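Local coordinates for tetrapyrrole methylase family protein (Chlorobaculum tepidum, PDB 3HH1) that probably transfers a methyl group from S-adenosylmethionine to the 2'-hydroxyl of a cytidine ribose in 16S rRNA, and is represented here by its N-terminal domain, at residues L8-T13 against L109-V114; N17-T22 against L47-I52. All blocks are in the same frame, centred on the assembly; numbering follows the deposited sequence.

Contact 1. Residues L8-T13 against L109-V114; sequences LYVVAT and LPVVPV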
ATOM      1  N   LEU A   8       2.737   2.173 -14.169  1.00 15.18           N
ATOM      2  CA  LEU A   8       1.613   1.911 -13.304  1.00 15.26           C
ATOM      3  C   LEU A   8       1.512   3.072 -12.287  1.00 13.22           C
ATOM      4  O   LEU A   8       2.376   3.184 -11.368  1.00 16.36           O
ATOM      5  CB  LEU A   8       1.759   0.599 -12.573  1.00 15.31           C
ATOM      6  CG  LEU A   8       0.546   0.207 -11.727  1.00 17.25           C
ATOM      7  CD1 LEU A   8      -0.779   0.005 -12.612  1.00 18.11           C
ATOM      8  CD2 LEU A   8       0.801  -1.016 -10.875  1.00 20.55           C
ATOM      9  N   TYR A   9       0.524   3.947 -12.443  1.00 11.99           N
ATOM     10  CA  TYR A   9       0.280   5.029 -11.480  1.00 12.81           C
ATOM     11  C   TYR A   9      -0.659   4.567 -10.395  1.00 14.24           C
ATOM     12  O   TYR A   9      -1.715   4.047 -10.698  1.00 16.24           O
ATOM     13  CB  TYR A   9      -0.357   6.240 -12.166  1.00 13.10           C
ATOM     14  CG  TYR A   9       0.586   6.945 -13.100  1.00 14.43           C
ATOM     15  CD1 TYR A   9       1.626   7.703 -12.611  1.00 16.57           C
ATOM     16  CD2 TYR A   9       0.466   6.803 -14.481  1.00 14.94           C
ATOM     17  CE1 TYR A   9       2.504   8.323 -13.438  1.00 18.59           C
ATOM     18  CE2 TYR A   9       1.348   7.400 -15.318  1.00 17.66           C
ATOM     19  CZ  TYR A   9       2.365   8.186 -14.806  1.00 18.81           C
ATOM     20  OH  TYR A   9       3.266   8.808 -15.659  1.00 20.04           O
ATOM     21  N   VAL A  10      -0.256   4.678  -9.144  1.00 14.85           N
ATOM     22  CA  VAL A  10      -1.098   4.304  -8.026  1.00 14.52           C
ATOM     23  C   VAL A  10      -1.731   5.600  -7.480  1.00 16.94           C
ATOM     24  O   VAL A  10      -1.033   6.490  -6.950  1.00 18.54           O
ATOM     25  CB  VAL A  10      -0.311   3.551  -6.942  1.00 14.70           C
ATOM     26  CG1 VAL A  10      -1.258   3.125  -5.862  1.00 13.37           C
ATOM     27  CG2 VAL A  10       0.411   2.310  -7.571  1.00 12.28           C
ATOM     28  N   VAL A  11      -3.057   5.674  -7.592  1.00 17.02           N
ATOM     29  CA  VAL A  11      -3.819   6.859  -7.292  1.00 19.23           C
ATOM     30  C   VAL A  11      -4.717   6.585  -6.094  1.00 20.95           C
ATOM     31  O   VAL A  11      -5.596   5.703  -6.152  1.00 21.20           O
ATOM     32  CB  VAL A  11      -4.658   7.283  -8.519  1.00 19.13           C
ATOM     33  CG1 VAL A  11      -5.347   8.607  -8.227  1.00 22.72           C
ATOM     34  CG2 VAL A  11      -3.764   7.381  -9.790  1.00 20.10           C
ATOM     35  N   ALA A  12      -4.491   7.305  -4.990  1.00 22.55           N
ATOM     36  CA  ALA A  12      -5.295   7.143  -3.790  1.00 24.83           C
ATOM     37  C   ALA A  12      -6.554   7.990  -3.919  1.00 26.16           C
ATOM     38  O   ALA A  12      -6.457   9.135  -4.319  1.00 28.25           O
ATOM     39  CB  ALA A  12      -4.512   7.577  -2.538  1.00 25.08           C
ATOM     40  N   THR A  13      -7.727   7.432  -3.616  1.00 26.27           N
ATOM     41  CA  THR A  13      -8.970   8.171  -3.805  1.00 27.43           C
ATOM     42  C   THR A  13      -9.772   8.161  -2.519  1.00 27.87           C
ATOM     43  O   THR A  13      -9.894   7.133  -1.894  1.00 28.47           O
ATOM     44  CB  THR A  13      -9.832   7.626  -5.002  1.00 27.92           C
ATOM     45  OG1 THR A  13     -10.158   6.250  -4.809  1.00 29.44           O
ATOM     46  CG2 THR A  13      -9.057   7.739  -6.356  1.00 27.99           C
ATOM     47  N   LEU A 109       8.825  -2.899 -14.360  1.00 19.05           N
ATOM     48  CA  LEU A 109       8.001  -1.803 -14.846  1.00 20.24           C
ATOM     49  C   LEU A 109       7.831  -0.749 -13.747  1.00 21.79           C
ATOM     50  O   LEU A 109       7.746  -1.086 -12.577  1.00 19.97           O
ATOM     51  CB  LEU A 109       6.646  -2.351 -15.309  1.00 19.51           C
ATOM     52  CG  LEU A 109       6.726  -3.413 -16.424  1.00 17.68           C
ATOM     53  CD1 LEU A 109       5.365  -4.170 -16.551  1.00 16.64           C
ATOM     54  CD2 LEU A 109       7.092  -2.764 -17.749  1.00 19.82           C
ATOM     55  N   PRO A 110       7.773   0.531 -14.129  1.00 26.08           N
ATOM     56  CA  PRO A 110       7.737   1.631 -13.171  1.00 26.93           C
ATOM     57  C   PRO A 110       6.410   1.701 -12.422  1.00 27.66           C
ATOM     58  O   PRO A 110       5.361   1.488 -13.030  1.00 27.33           O
ATOM     59  CB  PRO A 110       7.906   2.878 -14.033  1.00 28.61           C
ATOM     60  CG  PRO A 110       8.007   2.481 -15.381  1.00 27.55           C
ATOM     61  CD  PRO A 110       7.931   1.005 -15.510  1.00 27.44           C
ATOM     62  N   VAL A 111       6.476   1.900 -11.114  1.00 27.64           N
ATOM     63  CA  VAL A 111       5.276   2.023 -10.278  1.00 27.61           C
ATOM     64  C   VAL A 111       5.430   3.352  -9.550  1.00 29.44           C
ATOM     65  O   VAL A 111       6.430   3.548  -8.844  1.00 30.19           O
ATOM     66  CB  VAL A 111       5.131   0.883  -9.273  1.00 27.72           C
ATOM     67  CG1 VAL A 111       3.876   1.097  -8.395  1.00 27.00           C
ATOM     68  CG2 VAL A 111       5.071  -0.514 -10.031  1.00 24.99           C
ATOM     69  N   VAL A 112       4.490   4.257  -9.783  1.00 28.66           N
ATOM     70  CA  VAL A 112       4.606   5.644  -9.356  1.00 30.33           C
ATOM     71  C   VAL A 112       3.394   6.085  -8.574  1.00 28.81           C
ATOM     72  O   VAL A 112       2.263   6.017  -9.067  1.00 28.11           O
ATOM     73  CB  VAL A 112       4.770   6.572 -10.576  1.00 28.83           C
ATOM     74  CG1 VAL A 112       4.772   8.086 -10.144  1.00 32.10           C
ATOM     75  CG2 VAL A 112       6.027   6.179 -11.337  1.00 32.95           C
ATOM     76  N   PRO A 113       3.616   6.585  -7.352  1.00 29.69           N
ATOM     77  CA  PRO A 113       2.471   7.055  -6.572  1.00 29.60           C
ATOM     78  C   PRO A 113       1.978   8.417  -7.053  1.00 30.95           C
ATOM     79  O   PRO A 113       2.801   9.252  -7.425  1.00 30.29           O
ATOM     80  CB  PRO A 113       3.046   7.151  -5.154  1.00 30.77           C
ATOM     81  CG  PRO A 113       4.530   7.381  -5.336  1.00 31.37           C
ATOM     82  CD  PRO A 113       4.892   6.660  -6.610  1.00 30.36           C
ATOM     83  N   VAL A 114       0.667   8.627  -7.045  1.00 32.63           N
ATOM     84  CA  VAL A 114       0.115   9.940  -7.345  1.00 34.93           C
ATOM     85  C   VAL A 114      -0.582  10.455  -6.082  1.00 38.67           C
ATOM     86  O   VAL A 114      -1.675   9.967  -5.774  1.00 39.18           O
ATOM     87  CB  VAL A 114      -0.818   9.923  -8.532  1.00 34.67           C
ATOM     88  CG1 VAL A 114      -1.307  11.374  -8.835  1.00 33.49           C
ATOM     89  CG2 VAL A 114      -0.073   9.353  -9.690  1.00 32.76           C
TER
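The ring of Tyr9 leans across two valines of the adjoining strand: its CD1 lies 3.8 Å from Val114 CG2 and 3.9 Å from Val112 CB. Val112 runs alongside the ring and points the same way, whereas Val114 crosses it obliquely, its CG2 also meeting Tyr9 CB. With Tyr9 CG anti to the carbonyl carbon (chi1 -69°), the CD1 side of the ring is turned toward both valines. Further along this face Val11 lies side by side with Val114, CG2 to CB 4.1 Å. On the other face, where Leu8, Val10, Val111 and Pro113 project, the closest pair of side chains is Val10 CG2 and Val111 CG1, 3.8 Å apart.

Between the two faces the backbones pair in parallel, Leu8 beside Val111 and Val11 beside Val114, the strand axes inclined by 26°. Leu8 N donates to Pro110 O and Val112 N to Leu8 O; Val10 N then donates to Val112 O, and Val114 N to Val10 O at 2.7 Å. Pro113 has no amide hydrogen to give, but it falls between Val112 and Val114, whose amides are the donors on its strand, and its CA makes a long CH...O contact with Val10 O (3.6 Å).

Strand 8-13 is interior to the parallel sheet, bonded along its other edge to strand 82-87, while strand 111-114 is outermost within the chain. Helix 23-31 packs on Tyr9, Val11 and Val114; helix 98-106 packs on Leu8 and Val111, and Ile93 of the second subunit reaches Val10, Val111 and Pro113.

Contact 2. Residues N17-T22 against L47-I52; sequences NLDDMT and LKHFGI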
ATOM      1  N   ASN A  17     -15.878  13.951  -0.757  1.00 29.31           N
ATOM      2  CA  ASN A  17     -15.134  15.158  -1.108  1.00 28.84           C
ATOM      3  C   ASN A  17     -14.139  14.850  -2.208  1.00 26.77           C
ATOM      4  O   ASN A  17     -12.973  15.242  -2.148  1.00 26.13           O
ATOM      5  CB  ASN A  17     -14.408  15.734   0.097  1.00 29.58           C
ATOM      6  CG  ASN A  17     -15.325  16.486   1.010  1.00 33.98           C
ATOM      7  OD1 ASN A  17     -16.476  16.775   0.657  1.00 40.16           O
ATOM      8  ND2 ASN A  17     -14.833  16.814   2.208  1.00 38.37           N
ATOM      9  N   LEU A  18     -14.633  14.145  -3.219  1.00 25.28           N
ATOM     10  CA  LEU A  18     -13.829  13.812  -4.372  1.00 24.26           C
ATOM     11  C   LEU A  18     -13.248  15.044  -5.058  1.00 24.02           C
ATOM     12  O   LEU A  18     -12.196  14.960  -5.654  1.00 22.61           O
ATOM     13  CB  LEU A  18     -14.659  13.040  -5.381  1.00 24.01           C
ATOM     14  CG  LEU A  18     -15.064  11.636  -4.938  1.00 24.78           C
ATOM     15  CD1 LEU A  18     -15.851  10.958  -6.037  1.00 24.40           C
ATOM     16  CD2 LEU A  18     -13.827  10.812  -4.551  1.00 26.93           C
ATOM     17  N   ASP A  19     -13.967  16.166  -5.023  1.00 23.71           N
ATOM     18  CA  ASP A  19     -13.502  17.384  -5.727  1.00 23.81           C
ATOM     19  C   ASP A  19     -12.235  17.978  -5.094  1.00 22.59           C
ATOM     20  O   ASP A  19     -11.565  18.827  -5.720  1.00 21.50           O
ATOM     21  CB  ASP A  19     -14.619  18.423  -5.816  1.00 24.57           C
ATOM     22  CG  ASP A  19     -15.624  18.128  -6.932  1.00 28.21           C
ATOM     23  OD1 ASP A  19     -15.387  17.242  -7.817  1.00 34.25           O
ATOM     24  OD2 ASP A  19     -16.643  18.820  -6.948  1.00 34.13           O
ATOM     25  N   ASP A  20     -11.869  17.516  -3.888  1.00 21.05           N
ATOM     26  CA  ASP A  20     -10.573  17.912  -3.299  1.00 20.72           C
ATOM     27  C   ASP A  20      -9.344  17.135  -3.802  1.00 19.53           C
ATOM     28  O   ASP A  20      -8.207  17.461  -3.447  1.00 17.19           O
ATOM     29  CB  ASP A  20     -10.635  17.880  -1.770  1.00 22.34           C
ATOM     30  CG  ASP A  20     -11.446  19.050  -1.208  1.00 24.62           C
ATOM     31  OD1 ASP A  20     -11.580  20.082  -1.908  1.00 30.70           O
ATOM     32  OD2 ASP A  20     -11.963  18.931  -0.079  1.00 30.73           O
HETATM   33  N   MSE A  21      -9.567  16.124  -4.631  1.00 17.85           N
HETATM   34  CA  MSE A  21      -8.462  15.449  -5.305  1.00 17.50           C
HETATM   35  C   MSE A  21      -7.714  16.436  -6.164  1.00 17.26           C
HETATM   36  O   MSE A  21      -8.324  17.368  -6.711  1.00 16.49           O
HETATM   37  CB  MSE A  21      -8.970  14.332  -6.185  1.00 17.97           C
HETATM   38  CG  MSE A  21      -9.510  13.187  -5.369  1.00 21.50           C
HETATM   39 SE   MSE A  21     -10.073  11.702  -6.556  0.80 27.78          SE
HETATM   40  CE  MSE A  21      -8.495  11.457  -7.636  1.00 26.86           C
ATOM     41  N   THR A  22      -6.407  16.231  -6.303  1.00 15.30           N
ATOM     42  CA  THR A  22      -5.638  17.133  -7.161  1.00 15.05           C
ATOM     43  C   THR A  22      -5.953  16.967  -8.635  1.00 15.37           C
ATOM     44  O   THR A  22      -6.295  15.869  -9.141  1.00 14.81           O
ATOM     45  CB  THR A  22      -4.116  16.995  -6.967  1.00 15.46           C
ATOM     46  OG1 THR A  22      -3.713  15.711  -7.456  1.00 15.54           O
ATOM     47  CG2 THR A  22      -3.696  17.179  -5.502  1.00 15.11           C
ATOM     48  N   LEU A  47     -15.462   7.755 -11.346  1.00 22.26           N
ATOM     49  CA  LEU A  47     -15.316   8.151 -12.733  1.00 23.37           C
ATOM     50  C   LEU A  47     -16.502   8.965 -13.242  1.00 24.09           C
ATOM     51  O   LEU A  47     -16.302   9.974 -13.888  1.00 26.07           O
ATOM     52  CB  LEU A  47     -15.064   6.930 -13.625  1.00 22.90           C
ATOM     53  CG  LEU A  47     -13.763   6.173 -13.267  1.00 21.25           C
ATOM     54  CD1 LEU A  47     -13.608   4.938 -14.150  1.00 22.69           C
ATOM     55  CD2 LEU A  47     -12.475   7.006 -13.244  1.00 22.04           C
ATOM     56  N   LYS A  48     -17.724   8.536 -12.938  1.00 25.43           N
ATOM     57  CA  LYS A  48     -18.913   9.263 -13.309  1.00 25.50           C
ATOM     58  C   LYS A  48     -18.866  10.664 -12.714  1.00 25.46           C
ATOM     59  O   LYS A  48     -19.201  11.626 -13.382  1.00 25.57           O
ATOM     60  CB  LYS A  48     -20.156   8.526 -12.837  1.00 26.28           C
ATOM     61  CG  LYS A  48     -21.477   9.237 -13.149  1.00 28.52           C
ATOM     62  CD  LYS A  48     -22.643   8.688 -12.323  1.00 31.95           C
ATOM     63  CE  LYS A  48     -23.538   7.738 -13.097  1.00 33.65           C
ATOM     64  NZ  LYS A  48     -24.819   7.482 -12.353  1.00 34.69           N
ATOM     65  N   HIS A  49     -18.435  10.776 -11.462  1.00 24.45           N
ATOM     66  CA  HIS A  49     -18.337  12.075 -10.813  1.00 24.18           C
ATOM     67  C   HIS A  49     -17.495  13.077 -11.595  1.00 24.50           C
ATOM     68  O   HIS A  49     -17.828  14.274 -11.654  1.00 23.81           O
ATOM     69  CB  HIS A  49     -17.722  11.899  -9.430  1.00 23.83           C
ATOM     70  CG  HIS A  49     -17.578  13.167  -8.662  1.00 25.97           C
ATOM     71  ND1 HIS A  49     -18.602  13.698  -7.910  1.00 30.13           N
ATOM     72  CD2 HIS A  49     -16.526  14.001  -8.511  1.00 26.11           C
ATOM     73  CE1 HIS A  49     -18.186  14.813  -7.330  1.00 31.78           C
ATOM     74  NE2 HIS A  49     -16.934  15.026  -7.696  1.00 30.44           N
ATOM     75  N   PHE A  50     -16.386  12.614 -12.155  1.00 23.56           N
ATOM     76  CA  PHE A  50     -15.475  13.523 -12.857  1.00 24.53           C
ATOM     77  C   PHE A  50     -15.742  13.557 -14.358  1.00 25.59           C
ATOM     78  O   PHE A  50     -14.970  14.167 -15.125  1.00 27.16           O
ATOM     79  CB  PHE A  50     -14.047  13.138 -12.611  1.00 24.32           C
ATOM     80  CG  PHE A  50     -13.584  13.393 -11.222  1.00 22.79           C
ATOM     81  CD1 PHE A  50     -13.517  14.673 -10.721  1.00 23.77           C
ATOM     82  CD2 PHE A  50     -13.151  12.358 -10.432  1.00 21.92           C
ATOM     83  CE1 PHE A  50     -13.089  14.892  -9.430  1.00 23.09           C
ATOM     84  CE2 PHE A  50     -12.698  12.580  -9.173  1.00 25.02           C
ATOM     85  CZ  PHE A  50     -12.661  13.867  -8.670  1.00 22.39           C
ATOM     86  N   GLY A  51     -16.809  12.898 -14.780  1.00 25.76           N
ATOM     87  CA  GLY A  51     -17.162  12.830 -16.193  1.00 26.47           C
ATOM     88  C   GLY A  51     -16.135  12.105 -17.049  1.00 26.60           C
ATOM     89  O   GLY A  51     -15.868  12.505 -18.191  1.00 26.26           O
ATOM     90  N   ILE A  52     -15.569  11.037 -16.499  1.00 25.65           N
ATOM     91  CA  ILE A  52     -14.602  10.208 -17.191  1.00 24.69           C
ATOM     92  C   ILE A  52     -15.421   9.080 -17.803  1.00 24.49           C
ATOM     93  O   ILE A  52     -15.959   8.220 -17.103  1.00 27.86           O
ATOM     94  CB  ILE A  52     -13.467   9.765 -16.227  1.00 22.37           C
ATOM     95  CG1 ILE A  52     -12.690  11.013 -15.750  1.00 24.47           C
ATOM     96  CG2 ILE A  52     -12.542   8.663 -16.852  1.00 23.35           C
ATOM     97  CD1 ILE A  52     -11.716  10.770 -14.564  1.00 23.39           C
TER
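The C-terminal end of helix 40-49 meets the loop between strand 8-13 and helix 23-31 at the protein surface, where His49 and Phe50 face a 3-10 turn at residues 18-20. His49 NE2 donates a hydrogen bond of 2.7 Å to Asp19 OD1, bent to 151° at the hydrogen. The donor approaches from above the carboxylate plane, and the carboxylate and imidazole planes are 48° apart. This His-carboxylate bond fixes the ring's rotation while Leu18 packs over one imidazole face: its CB is 4.1 Å from the ring centroid, and its CD1 lies near the rim at CG. The imidazole reaches both partners because His49 CG is anti to the backbone N (chi1 -180°).

The helix ends in a Schellman motif, with Ile52 N bonded to Leu47 O, Gly51 N to Lys48 O, and Gly51 at positive phi as the C-prime residue. Phe50, just before that glycine, sends its ring back toward the 3-10 turn. His49 CD2 sits over the centre of one phenyl face, 3.6 Å above its plane, while Leu18 O lies at the ring edge, 3.2 Å from CZ. That same carbonyl accepts a backbone bond from Met21 N. The selenium of Met21, a selenomethionine, approaches obliquely in a Met-aromatic contact, SE to Phe50 CE2 3.8 Å; the bend at chi3 turns CE away from the phenyl ring, toward strand 8-13. An alanine in place of Phe50 would probably open a gap beside Leu18 and the selenium of Met21, and take from the His49 ring the phenyl face on which its CD2 rests. Val26 of helix 23-31 also touches Phe50, and Arg30 of that helix bonds to Phe50 O.

Overall arrangement
The centres of contacts 1 and 2 are about 17 Å apart, the first within the parallel sheet and the second at the surface. Along the chain the two segments of contact 2 both fall between those of contact 1: strand 8-13 leads into residues 17-22, the end of helix 40-49 and the turn after it supply 47-52, and strand 111-114 comes last. They meet through Met21, whose CE packs 4.0 Å from Thr13 CG2 and more loosely on Val11 CG1. Helix 23-31 packs on both, linking the sheet to the surface loop that leads into this helix. All four segments belong to the tetrapyrrole methylase family domain, which here forms an alpha/beta unit with its parallel sheet between helices.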